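Local coordinates for protein folylpolyglutamate synthase/dihydrofolate synthase (Thermotoga maritima, PDB 1O5Z) that probably adds glutamate to dihydropteroate and to tetrahydrofolyl-polyglutamate at the expense of ATP, as a folylpolyglutamate synthase and dihydrofolate synthase, at residues A14-E17 and V18-L22; K110-E113 and T114-I118; K303-G306 and R307-L311; S331-R334 and S335-Y339. All coordinates share one frame; numbering follows the deposited sequence.

Interaction 1 (A14-E17 and V18-L22)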
loop_
_atom_site.group_PDB
_atom_site.type_symbol
_atom_site.label_atom_id
_atom_site.label_comp_id
_atom_site.label_asym_id
_atom_site.label_seq_id
_atom_site.Cartn_x
_atom_site.Cartn_y
_atom_site.Cartn_z
ATOM N N ALA A 14 4.478 26.174 -3.766
ATOM C CA ALA A 14 3.302 25.957 -4.599
ATOM C C ALA A 14 2.803 24.530 -4.411
ATOM O O ALA A 14 1.622 24.287 -4.244
ATOM C CB ALA A 14 3.656 26.231 -6.057
ATOM N N TYR A 15 3.733 23.595 -4.414
ATOM C CA TYR A 15 3.450 22.204 -4.032
ATOM C C TYR A 15 2.735 22.062 -2.674
ATOM O O TYR A 15 1.705 21.432 -2.579
ATOM C CB TYR A 15 4.724 21.391 -4.045
ATOM C CG TYR A 15 4.546 19.990 -3.472
ATOM C CD1 TYR A 15 3.969 18.975 -4.215
ATOM C CD2 TYR A 15 4.985 19.683 -2.177
ATOM C CE1 TYR A 15 3.832 17.669 -3.687
ATOM C CE2 TYR A 15 4.834 18.393 -1.646
ATOM C CZ TYR A 15 4.250 17.403 -2.408
ATOM O OH TYR A 15 4.117 16.153 -1.865
ATOM N N LEU A 16 3.270 22.641 -1.612
ATOM C CA LEU A 16 2.562 22.616 -0.318
ATOM C C LEU A 16 1.141 23.188 -0.406
ATOM O O LEU A 16 0.187 22.619 0.154
ATOM C CB LEU A 16 3.352 23.347 0.732
ATOM C CG LEU A 16 4.676 22.708 1.118
ATOM C CD1 LEU A 16 5.227 23.530 2.300
ATOM C CD2 LEU A 16 4.577 21.219 1.473
ATOM N N GLU A 17 1.000 24.266 -1.161
ATOM C CA GLU A 17 -0.304 24.923 -1.377
ATOM C C GLU A 17 -1.267 24.031 -2.172
ATOM O O GLU A 17 -2.475 24.010 -1.924
ATOM C CB GLU A 17 -0.060 26.266 -2.107
ATOM C CG GLU A 17 -0.839 27.489 -1.636
ATOM C CD GLU A 17 -0.836 27.718 -0.122
ATOM O OE1 GLU A 17 0.048 28.474 0.425
ATOM O OE2 GLU A 17 -1.779 27.169 0.514
ATOM N N VAL A 18 -0.738 23.264 -3.120
ATOM C CA VAL A 18 -1.538 22.210 -3.747
ATOM C C VAL A 18 -2.050 21.237 -2.701
ATOM O O VAL A 18 -3.203 20.814 -2.763
ATOM C CB VAL A 18 -0.751 21.364 -4.778
ATOM C CG1 VAL A 18 -1.545 20.150 -5.158
ATOM C CG2 VAL A 18 -0.448 22.168 -6.003
ATOM N N LEU A 19 -1.182 20.825 -1.778
ATOM C CA LEU A 19 -1.580 19.828 -0.758
ATOM C C LEU A 19 -2.584 20.426 0.214
ATOM O O LEU A 19 -3.495 19.759 0.641
ATOM C CB LEU A 19 -0.377 19.260 -0.002
ATOM C CG LEU A 19 0.670 18.465 -0.763
ATOM C CD1 LEU A 19 1.707 17.915 0.221
ATOM C CD2 LEU A 19 0.029 17.393 -1.568
ATOM N N ARG A 20 -2.435 21.703 0.537
ATOM C CA ARG A 20 -3.493 22.366 1.296
ATOM C C ARG A 20 -4.861 22.305 0.589
ATOM O O ARG A 20 -5.858 22.026 1.235
ATOM C CB ARG A 20 -3.092 23.785 1.645
ATOM C CG ARG A 20 -1.871 23.792 2.553
ATOM C CD ARG A 20 -1.595 25.120 3.192
ATOM N NE ARG A 20 -0.268 25.171 3.812
ATOM C CZ ARG A 20 0.839 25.610 3.221
ATOM N NH1 ARG A 20 0.819 26.057 1.984
ATOM N NH2 ARG A 20 1.993 25.616 3.883
ATOM N N TYR A 21 -4.902 22.551 -0.722
ATOM C CA TYR A 21 -6.152 22.479 -1.486
ATOM C C TYR A 21 -6.652 21.029 -1.421
ATOM O O TYR A 21 -7.810 20.786 -1.127
ATOM C CB TYR A 21 -6.015 23.004 -2.968
ATOM C CG TYR A 21 -7.142 22.511 -3.906
ATOM C CD1 TYR A 21 -7.098 21.213 -4.457
ATOM C CD2 TYR A 21 -8.276 23.311 -4.185
ATOM C CE1 TYR A 21 -8.130 20.710 -5.244
ATOM C CE2 TYR A 21 -9.330 22.832 -5.012
ATOM C CZ TYR A 21 -9.249 21.509 -5.540
ATOM O OH TYR A 21 -10.268 20.959 -6.347
ATOM N N LEU A 22 -5.807 20.049 -1.683
ATOM C CA LEU A 22 -6.281 18.683 -1.601
ATOM C C LEU A 22 -6.836 18.297 -0.196
ATOM O O LEU A 22 -7.894 17.651 -0.061
ATOM C CB LEU A 22 -5.164 17.715 -2.034
ATOM C CG LEU A 22 -4.788 17.740 -3.520
ATOM C CD1 LEU A 22 -3.588 16.850 -3.787
ATOM C CD2 LEU A 22 -5.975 17.275 -4.341
HETATM O O HOH W 1 2.529 27.322 0.604
#
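Ala14 meets Val18 through its carbonyl: Ala14 O accepts the N-H of Val18 at 2.8 Å, and the CG2 branch of Val18 lies 3.4 Å from the same Ala14 O. At Tyr15 the contact passes to side chains. Swung opposite its amide nitrogen (chi1 172°), the ring reaches the next turn, where Leu19 comes over one face, its CG above the rim and its CD1 3.7 Å from Tyr15 CE2. The hydroxyl is hydrogen-bonded to Glu439.

These i to i+4 steps are those of an amphipathic alpha-helix, residues 12-23. Tyr15, Val18 and Tyr21 touch helix 105-122 and Leu22 touches helix 132-146, whereas the exposed Glu17 and Arg20 carry the charged side.

Leu16 O receives Arg20 N at 2.8 Å, and Leu16 CB lies 3.9 Å from Arg20 NH1, so the guanidinium rests obliquely on the stem of the leucine. Glu17 binds the same group: its OE1 forms a salt bridge to Arg20 NH1 at 3.0 Å. The glutamate bends at chi2 (48°), while Arg20 runs extended from CG to NE; carboxylate and guanidinium planes differ by 36°. A water donates to Glu17 OE1 at 2.7 Å and sits at the guanidinium edge, in its plane, but so close to Arg20 NH1 that this second link is doubtful. Glu17 O takes the N-H of Tyr21.

Interaction 2 (K110-E113 and T114-I118)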
loop_
_atom_site.group_PDB
_atom_site.type_symbol
_atom_site.label_atom_id
_atom_site.label_comp_id
_atom_site.label_asym_id
_atom_site.label_seq_id
_atom_site.Cartn_x
_atom_site.Cartn_y
_atom_site.Cartn_z
ATOM N N LYS A 110 2.507 21.108 -11.605
ATOM C CA LYS A 110 2.142 21.209 -13.026
ATOM C C LYS A 110 0.810 20.560 -13.354
ATOM O O LYS A 110 -0.036 21.174 -13.989
ATOM C CB LYS A 110 3.235 20.608 -13.929
ATOM C CG LYS A 110 4.452 21.568 -14.205
ATOM C CD LYS A 110 5.623 20.772 -14.859
ATOM C CE LYS A 110 6.474 21.629 -15.822
ATOM N NZ LYS A 110 6.620 20.966 -17.205
ATOM N N ILE A 111 0.635 19.308 -12.963
ATOM C CA ILE A 111 -0.627 18.651 -13.189
ATOM C C ILE A 111 -1.755 19.377 -12.469
ATOM O O ILE A 111 -2.825 19.562 -13.035
ATOM C CB ILE A 111 -0.594 17.160 -12.830
ATOM C CG1 ILE A 111 -0.083 16.330 -14.027
ATOM C CG2 ILE A 111 -2.012 16.599 -12.550
ATOM C CD1 ILE A 111 1.266 16.047 -13.894
ATOM N N TYR A 112 -1.523 19.831 -11.252
ATOM C CA TYR A 112 -2.543 20.587 -10.589
ATOM C C TYR A 112 -2.931 21.881 -11.388
ATOM O O TYR A 112 -4.085 22.182 -11.551
ATOM C CB TYR A 112 -2.119 20.940 -9.164
ATOM C CG TYR A 112 -3.139 21.829 -8.568
ATOM C CD1 TYR A 112 -4.325 21.308 -8.064
ATOM C CD2 TYR A 112 -2.973 23.194 -8.600
ATOM C CE1 TYR A 112 -5.284 22.140 -7.566
ATOM C CE2 TYR A 112 -3.905 24.018 -8.121
ATOM C CZ TYR A 112 -5.067 23.492 -7.605
ATOM O OH TYR A 112 -6.026 24.379 -7.143
ATOM N N GLU A 113 -1.969 22.624 -11.877
ATOM C CA GLU A 113 -2.263 23.829 -12.613
ATOM C C GLU A 113 -3.040 23.580 -13.900
ATOM O O GLU A 113 -3.966 24.316 -14.223
ATOM C CB GLU A 113 -0.985 24.578 -12.847
ATOM C CG GLU A 113 -0.632 25.281 -11.563
ATOM C CD GLU A 113 0.696 26.011 -11.610
ATOM O OE1 GLU A 113 1.456 25.872 -12.635
ATOM O OE2 GLU A 113 0.966 26.725 -10.590
ATOM N N THR A 114 -2.709 22.500 -14.591
ATOM C CA THR A 114 -3.568 21.973 -15.671
ATOM C C THR A 114 -5.036 21.714 -15.297
ATOM O O THR A 114 -5.929 22.128 -16.038
ATOM C CB THR A 114 -2.951 20.710 -16.217
ATOM O OG1 THR A 114 -1.629 21.042 -16.639
ATOM C CG2 THR A 114 -3.647 20.257 -17.488
ATOM N N MET A 115 -5.276 21.078 -14.159
ATOM C CA MET A 115 -6.636 20.720 -13.711
ATOM C C MET A 115 -7.393 21.860 -13.034
ATOM O O MET A 115 -8.614 21.856 -13.022
ATOM C CB MET A 115 -6.550 19.575 -12.710
ATOM C CG MET A 115 -5.928 18.351 -13.279
ATOM S SD MET A 115 -5.551 17.130 -12.006
ATOM C CE MET A 115 -7.204 16.830 -11.413
ATOM N N GLU A 116 -6.654 22.821 -12.487
ATOM C CA GLU A 116 -7.193 23.914 -11.688
ATOM C C GLU A 116 -8.461 24.572 -12.260
ATOM O O GLU A 116 -9.448 24.666 -11.542
ATOM C CB GLU A 116 -6.106 24.947 -11.370
ATOM C CG GLU A 116 -6.587 26.233 -10.669
ATOM C CD GLU A 116 -5.434 27.123 -10.145
ATOM O OE1 GLU A 116 -4.512 27.496 -10.939
ATOM O OE2 GLU A 116 -5.431 27.495 -8.937
ATOM N N PRO A 117 -8.481 25.046 -13.508
ATOM C CA PRO A 117 -9.700 25.661 -14.007
ATOM C C PRO A 117 -10.831 24.670 -14.042
ATOM O O PRO A 117 -11.930 25.043 -13.737
ATOM C CB PRO A 117 -9.340 26.143 -15.408
ATOM C CG PRO A 117 -8.132 25.435 -15.736
ATOM C CD PRO A 117 -7.397 25.084 -14.499
ATOM N N ILE A 118 -10.550 23.416 -14.364
ATOM C CA ILE A 118 -11.603 22.390 -14.388
ATOM C C ILE A 118 -12.115 22.131 -13.019
ATOM O O ILE A 118 -13.313 22.148 -12.815
ATOM C CB ILE A 118 -11.145 21.102 -15.074
ATOM C CG1 ILE A 118 -11.143 21.346 -16.594
ATOM C CG2 ILE A 118 -12.110 19.923 -14.757
ATOM C CD1 ILE A 118 -10.188 20.450 -17.327
HETATM O O HOH W 2 -3.813 26.634 -13.577
#
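Glu116 lies against Tyr112 one helical turn back, and its side chain can be traced atom by atom. CB sits 3.4 Å from Tyr112 O, the carbonyl that also accepts the N-H of Glu116. CG then departs trans to the main-chain nitrogen (chi1 173°) and the chain stays extended, passing beside the phenol with CG 4.0 Å from Tyr112 OH. CD continues past Tyr112 CE2. At the tip the two oxygens part: OE2 is 3.6 Å from Tyr112 OH, with the carboxylate plane turned 62° from the ring, while OE1 accepts a hydrogen bond from a water at 2.9 Å. The same water also approaches Glu113 O, though so closely that this second link is doubtful.

Two residues earlier, Thr114 doubles its hold on Lys110. Both Thr114 N, at 3.0 Å, and Thr114 OG1, at 3.1 Å, donate to Lys110 O; the hydroxyl stands opposite its own carbonyl carbon (chi1 -56°), which points it back along the helix to that acceptor. Ile111 CG2 packs on Met115 SD at 3.6 Å, the two side chains crossing at a slant. Pro117 has no N-H to give to Glu113 O and presents CD instead, where the helix is kinked.

Within helix 105-122, Ile111 and Met115 face helix 132-146 through Met139, with Tyr143 and Leu142 alongside. Ile118 touches Leu41 and Lys44 of helix 36-44, and the Tyr112 ring meets Tyr21 of helix 12-23.

Interaction 3 (K303-G306 and R307-L311). With SO4 (sulfate ion), chain C.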
loop_
_atom_site.group_PDB
_atom_site.type_symbol
_atom_site.label_atom_id
_atom_site.label_comp_id
_atom_site.label_asym_id
_atom_site.label_seq_id
_atom_site.Cartn_x
_atom_site.Cartn_y
_atom_site.Cartn_z
ATOM N N LYS A 303 8.976 -3.358 -2.750
ATOM C CA LYS A 303 9.050 -2.833 -1.410
ATOM C C LYS A 303 7.667 -2.333 -1.026
ATOM O O LYS A 303 7.061 -1.601 -1.798
ATOM C CB LYS A 303 10.010 -1.667 -1.402
ATOM C CG LYS A 303 10.241 -1.104 0.015
ATOM C CD LYS A 303 11.428 -0.114 0.061
ATOM C CE LYS A 303 12.814 -0.855 0.192
ATOM N NZ LYS A 303 13.845 -0.242 -0.735
ATOM N N ASN A 304 7.162 -2.733 0.142
ATOM C CA ASN A 304 5.928 -2.209 0.659
ATOM C C ASN A 304 6.227 -1.434 1.904
ATOM O O ASN A 304 6.543 -2.001 2.951
ATOM C CB ASN A 304 4.933 -3.338 0.950
ATOM C CG ASN A 304 3.475 -2.827 1.058
ATOM O OD1 ASN A 304 3.211 -1.624 0.929
ATOM N ND2 ASN A 304 2.547 -3.734 1.312
ATOM N N LEU A 305 6.134 -0.119 1.807
ATOM C CA LEU A 305 6.691 0.731 2.858
ATOM C C LEU A 305 5.915 0.590 4.165
ATOM O O LEU A 305 4.678 0.616 4.178
ATOM C CB LEU A 305 6.736 2.203 2.436
ATOM C CG LEU A 305 7.334 2.602 1.089
ATOM C CD1 LEU A 305 7.102 4.076 0.911
ATOM C CD2 LEU A 305 8.790 2.233 0.929
ATOM N N GLY A 306 6.658 0.426 5.255
ATOM C CA GLY A 306 6.090 0.340 6.583
ATOM C C GLY A 306 5.253 -0.894 6.817
ATOM O O GLY A 306 4.523 -0.956 7.782
ATOM N N ARG A 307 5.375 -1.879 5.938
ATOM C CA ARG A 307 4.619 -3.065 6.042
ATOM C C ARG A 307 5.625 -4.168 6.302
ATOM O O ARG A 307 6.079 -4.842 5.399
ATOM C CB ARG A 307 3.873 -3.271 4.736
ATOM C CG ARG A 307 2.824 -2.134 4.422
ATOM C CD ARG A 307 1.398 -2.412 4.896
ATOM N NE ARG A 307 1.348 -3.806 5.292
ATOM C CZ ARG A 307 0.314 -4.614 5.162
ATOM N NH1 ARG A 307 -0.851 -4.193 4.684
ATOM N NH2 ARG A 307 0.438 -5.873 5.552
ATOM N N PHE A 308 5.964 -4.327 7.571
ATOM C CA PHE A 308 6.970 -5.297 8.055
ATOM C C PHE A 308 8.188 -5.135 7.241
ATOM O O PHE A 308 8.708 -6.084 6.636
ATOM C CB PHE A 308 6.510 -6.764 8.071
ATOM C CG PHE A 308 7.397 -7.640 8.933
ATOM C CD1 PHE A 308 7.464 -7.438 10.301
ATOM C CD2 PHE A 308 8.201 -8.618 8.373
ATOM C CE1 PHE A 308 8.274 -8.210 11.088
ATOM C CE2 PHE A 308 9.018 -9.386 9.179
ATOM C CZ PHE A 308 9.063 -9.150 10.539
ATOM N N GLU A 309 8.601 -3.876 7.262
ATOM C CA GLU A 309 9.733 -3.394 6.546
ATOM C C GLU A 309 10.884 -3.404 7.505
ATOM O O GLU A 309 10.797 -2.788 8.561
ATOM C CB GLU A 309 9.501 -1.942 6.114
ATOM C CG GLU A 309 10.211 -1.645 4.846
ATOM C CD GLU A 309 10.301 -0.191 4.557
ATOM O OE1 GLU A 309 9.463 0.571 5.082
ATOM O OE2 GLU A 309 11.227 0.164 3.807
ATOM N N ILE A 310 11.957 -4.080 7.137
ATOM C CA ILE A 310 13.157 -4.066 7.940
ATOM C C ILE A 310 14.198 -3.252 7.216
ATOM O O ILE A 310 14.524 -3.569 6.084
ATOM C CB ILE A 310 13.682 -5.523 8.186
ATOM C CG1 ILE A 310 12.721 -6.295 9.088
ATOM C CG2 ILE A 310 15.070 -5.491 8.838
ATOM C CD1 ILE A 310 11.797 -7.076 8.355
ATOM N N LEU A 311 14.737 -2.241 7.885
ATOM C CA LEU A 311 15.768 -1.380 7.362
ATOM C C LEU A 311 16.986 -1.480 8.259
ATOM O O LEU A 311 16.901 -1.141 9.421
ATOM C CB LEU A 311 15.313 0.082 7.401
ATOM C CG LEU A 311 14.801 0.821 6.175
ATOM C CD1 LEU A 311 14.659 2.307 6.545
ATOM C CD2 LEU A 311 15.705 0.667 4.952
HETATM S S SO4 C . -1.003 -3.775 1.278
HETATM O O1 SO4 C . -1.907 -4.497 2.162
HETATM O O2 SO4 C . -0.142 -2.834 1.957
HETATM O O3 SO4 C . -1.910 -3.051 0.379
HETATM O O4 SO4 C . -0.096 -4.686 0.571
HETATM O O HOH W 3 7.898 -4.110 2.635
#
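Asn304 and Arg307 run side by side in the same direction, both toward the bound sulfate. The Asn304 amide is carried away from its own N by a chi1 of -161°, and its carbon CG lies 3.5 Å from Arg307 CG. Bends at chi2 (-93°) and chi3 turn the Arg307 chain along the amide to the sulfate. The guanidinium and amide planes are 26° apart, with Asn304 ND2 over one face of the guanidinium. Arg307 NH1 ends 2.8 Å from sulfate O1. Asn304 ND2 donates to sulfate O2 at 2.9 Å, and more weakly to O4.

The backbone beneath is a type II beta turn from Asn304 to Arg307, closed by Arg307 N donating to Asn304 O at 3.2 Å from above the carbonyl plane. Gly306 supplies the positive phi of its third position. The turn leads into strand 309-313 through a G1 beta bulge, in which Phe308 and Glu309 both face Leu320 of the adjacent strand. The sulfate is also held by the backbone N of Gly62, Gly64 and Ser65, the glycine-rich loop of the P-loop type in the middle domain, and probably marks a site for a nucleotide phosphate.

Glu309 points its CB toward the turn and runs extended beyond CG, which carries OE1 to Gly306 N. That N-H arrives at 2.8 Å on the anti side of the carboxylate, well out of its plane, while OE2 forms a salt bridge with Arg428. Lys303 lays its aliphatic chain across that oxygen, Lys303 CD standing 3.8 Å from Glu309 OE2, and bends its amine away to 5.3 Å between NZ and OE2.

Interaction 4 (S331-R334 and S335-Y339)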
loop_
_atom_site.group_PDB
_atom_site.type_symbol
_atom_site.label_atom_id
_atom_site.label_comp_id
_atom_site.label_asym_id
_atom_site.label_seq_id
_atom_site.Cartn_x
_atom_site.Cartn_y
_atom_site.Cartn_z
ATOM N N SER A 331 -0.431 -9.744 13.942
ATOM C CA SER A 331 0.328 -10.144 12.743
ATOM C C SER A 331 1.792 -9.765 12.817
ATOM O O SER A 331 2.655 -10.486 12.321
ATOM C CB SER A 331 -0.204 -9.450 11.491
ATOM O OG SER A 331 -1.462 -9.952 11.201
ATOM N N LEU A 332 2.056 -8.596 13.378
ATOM C CA LEU A 332 3.405 -8.148 13.517
ATOM C C LEU A 332 4.168 -9.169 14.336
ATOM O O LEU A 332 5.233 -9.579 13.954
ATOM C CB LEU A 332 3.455 -6.759 14.175
ATOM C CG LEU A 332 4.871 -6.283 14.491
ATOM C CD1 LEU A 332 5.652 -6.259 13.168
ATOM C CD2 LEU A 332 4.877 -4.945 15.140
ATOM N N VAL A 333 3.583 -9.587 15.449
ATOM C CA VAL A 333 4.247 -10.432 16.408
ATOM C C VAL A 333 4.536 -11.786 15.821
ATOM O O VAL A 333 5.555 -12.388 16.121
ATOM C CB VAL A 333 3.364 -10.605 17.659
ATOM C CG1 VAL A 333 3.847 -11.775 18.521
ATOM C CG2 VAL A 333 3.283 -9.312 18.474
ATOM N N ARG A 334 3.601 -12.278 15.016
ATOM C CA ARG A 334 3.769 -13.506 14.247
ATOM C C ARG A 334 4.963 -13.398 13.328
ATOM O O ARG A 334 5.801 -14.277 13.258
ATOM C CB ARG A 334 2.550 -13.753 13.375
ATOM C CG ARG A 334 1.304 -14.018 14.153
ATOM C CD ARG A 334 0.302 -14.929 13.455
ATOM N NE ARG A 334 -0.612 -15.479 14.459
ATOM C CZ ARG A 334 -1.743 -14.904 14.869
ATOM N NH1 ARG A 334 -2.136 -13.748 14.330
ATOM N NH2 ARG A 334 -2.490 -15.495 15.812
ATOM N N SER A 335 5.008 -12.317 12.589
ATOM C CA SER A 335 6.137 -12.037 11.715
ATOM C C SER A 335 7.477 -11.909 12.460
ATOM O O SER A 335 8.477 -12.475 12.036
ATOM C CB SER A 335 5.820 -10.783 10.894
ATOM O OG SER A 335 4.873 -11.150 9.894
ATOM N N LEU A 336 7.473 -11.196 13.585
ATOM C CA LEU A 336 8.624 -11.160 14.501
ATOM C C LEU A 336 9.121 -12.505 14.978
ATOM O O LEU A 336 10.313 -12.680 15.135
ATOM C CB LEU A 336 8.326 -10.318 15.727
ATOM C CG LEU A 336 8.216 -8.845 15.452
ATOM C CD1 LEU A 336 7.582 -8.222 16.618
ATOM C CD2 LEU A 336 9.601 -8.241 15.191
ATOM N N LYS A 337 8.225 -13.454 15.228
ATOM C CA LYS A 337 8.634 -14.753 15.725
ATOM C C LYS A 337 9.342 -15.584 14.637
ATOM O O LYS A 337 10.121 -16.515 14.930
ATOM C CB LYS A 337 7.429 -15.510 16.315
ATOM C CG LYS A 337 6.704 -14.865 17.533
ATOM C CD LYS A 337 6.127 -15.981 18.482
ATOM C CE LYS A 337 4.849 -15.605 19.324
ATOM N NZ LYS A 337 4.942 -14.312 20.089
ATOM N N LEU A 338 9.074 -15.251 13.383
ATOM C CA LEU A 338 9.665 -15.978 12.277
ATOM C C LEU A 338 11.071 -15.527 12.006
ATOM O O LEU A 338 11.940 -16.327 11.750
ATOM C CB LEU A 338 8.873 -15.761 11.003
ATOM C CG LEU A 338 7.622 -16.596 10.813
ATOM C CD1 LEU A 338 6.973 -16.169 9.523
ATOM C CD2 LEU A 338 7.935 -18.100 10.805
ATOM N N TYR A 339 11.287 -14.235 12.044
ATOM C CA TYR A 339 12.512 -13.680 11.547
ATOM C C TYR A 339 13.471 -13.271 12.653
ATOM O O TYR A 339 14.638 -13.000 12.383
ATOM C CB TYR A 339 12.183 -12.471 10.665
ATOM C CG TYR A 339 11.570 -12.851 9.321
ATOM C CD1 TYR A 339 10.213 -12.728 9.087
ATOM C CD2 TYR A 339 12.357 -13.322 8.278
ATOM C CE1 TYR A 339 9.664 -13.058 7.853
ATOM C CE2 TYR A 339 11.810 -13.655 7.062
ATOM C CZ TYR A 339 10.468 -13.519 6.848
ATOM O OH TYR A 339 9.916 -13.859 5.634
HETATM O O HOH W 4 3.372 -9.075 9.360
#
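Ser331 O and Leu332 O take the N-H groups of Ser335 and Leu336 in backbone hydrogen bonds, Ser335 N to Ser331 O at 3.0 Å and Leu336 N to Leu332 O at 2.8 Å, both nearly straight at the hydrogen. Lys337 N reaches Val333 O at 3.0 Å with a more bent geometry of 139°. Arg334 O then receives weak bonds from Lys337 N and Leu338 N, consistent with the helix losing regularity as it nears its end at Tyr339.

Apolar packing is the second kind. The Leu332 side chain leaves on the far side from its N (chi1 174°), and its branch point, CG, rather than a methyl, meets Leu336 CD1 at 4.0 Å. Leu336 CG also lies 3.4 Å from Leu332 O. Both leucines are buried against Val416 of strand 414-418. Val333 and Lys337 lie alongside each other, pointing the same way; Lys337, bent at chi2 and chi4, brings NZ to 3.2 Å from Val333 CG1.

Water mediates the third. Ser335 OG, opposite its own carbonyl carbon, turns back toward Ser331 and is 2.6 Å from a water.

The chemistry thus divides: Leu332 and Leu336 pack helix 326-339 on its sheet in the glutamate ligase domain; Arg334 and Lys337 are exposed, though the lysine amine lies against Val333; and the water bridges Ser335 OG and, weakly, Ser331 O, adding a polar link where both serines are partly exposed.

How the interactions relate
The contacts follow one another along the chain and fall into two pairs. Interactions 1 and 2 have centres 12 Å apart, on helices 12-23 and 105-122, which touch where Val18 and Tyr21 meet Tyr112. Interactions 3 and 4 are 13 Å apart: Phe308, next to strand 309-313, packs on Leu332, Ser335 and Tyr339 of helix 326-339, joining that helix to the six-stranded mixed sheet of the glutamate ligase domain. The pairs are well separated, with 45 Å between the centres of interactions 2 and 4. Interaction 3 is nearest the chain's centre; its sulfate is contacted by Asn304, Arg307 and the middle domain's glycine-rich loop, so the site lies between the two domains, consistent with a nucleotide phosphate site.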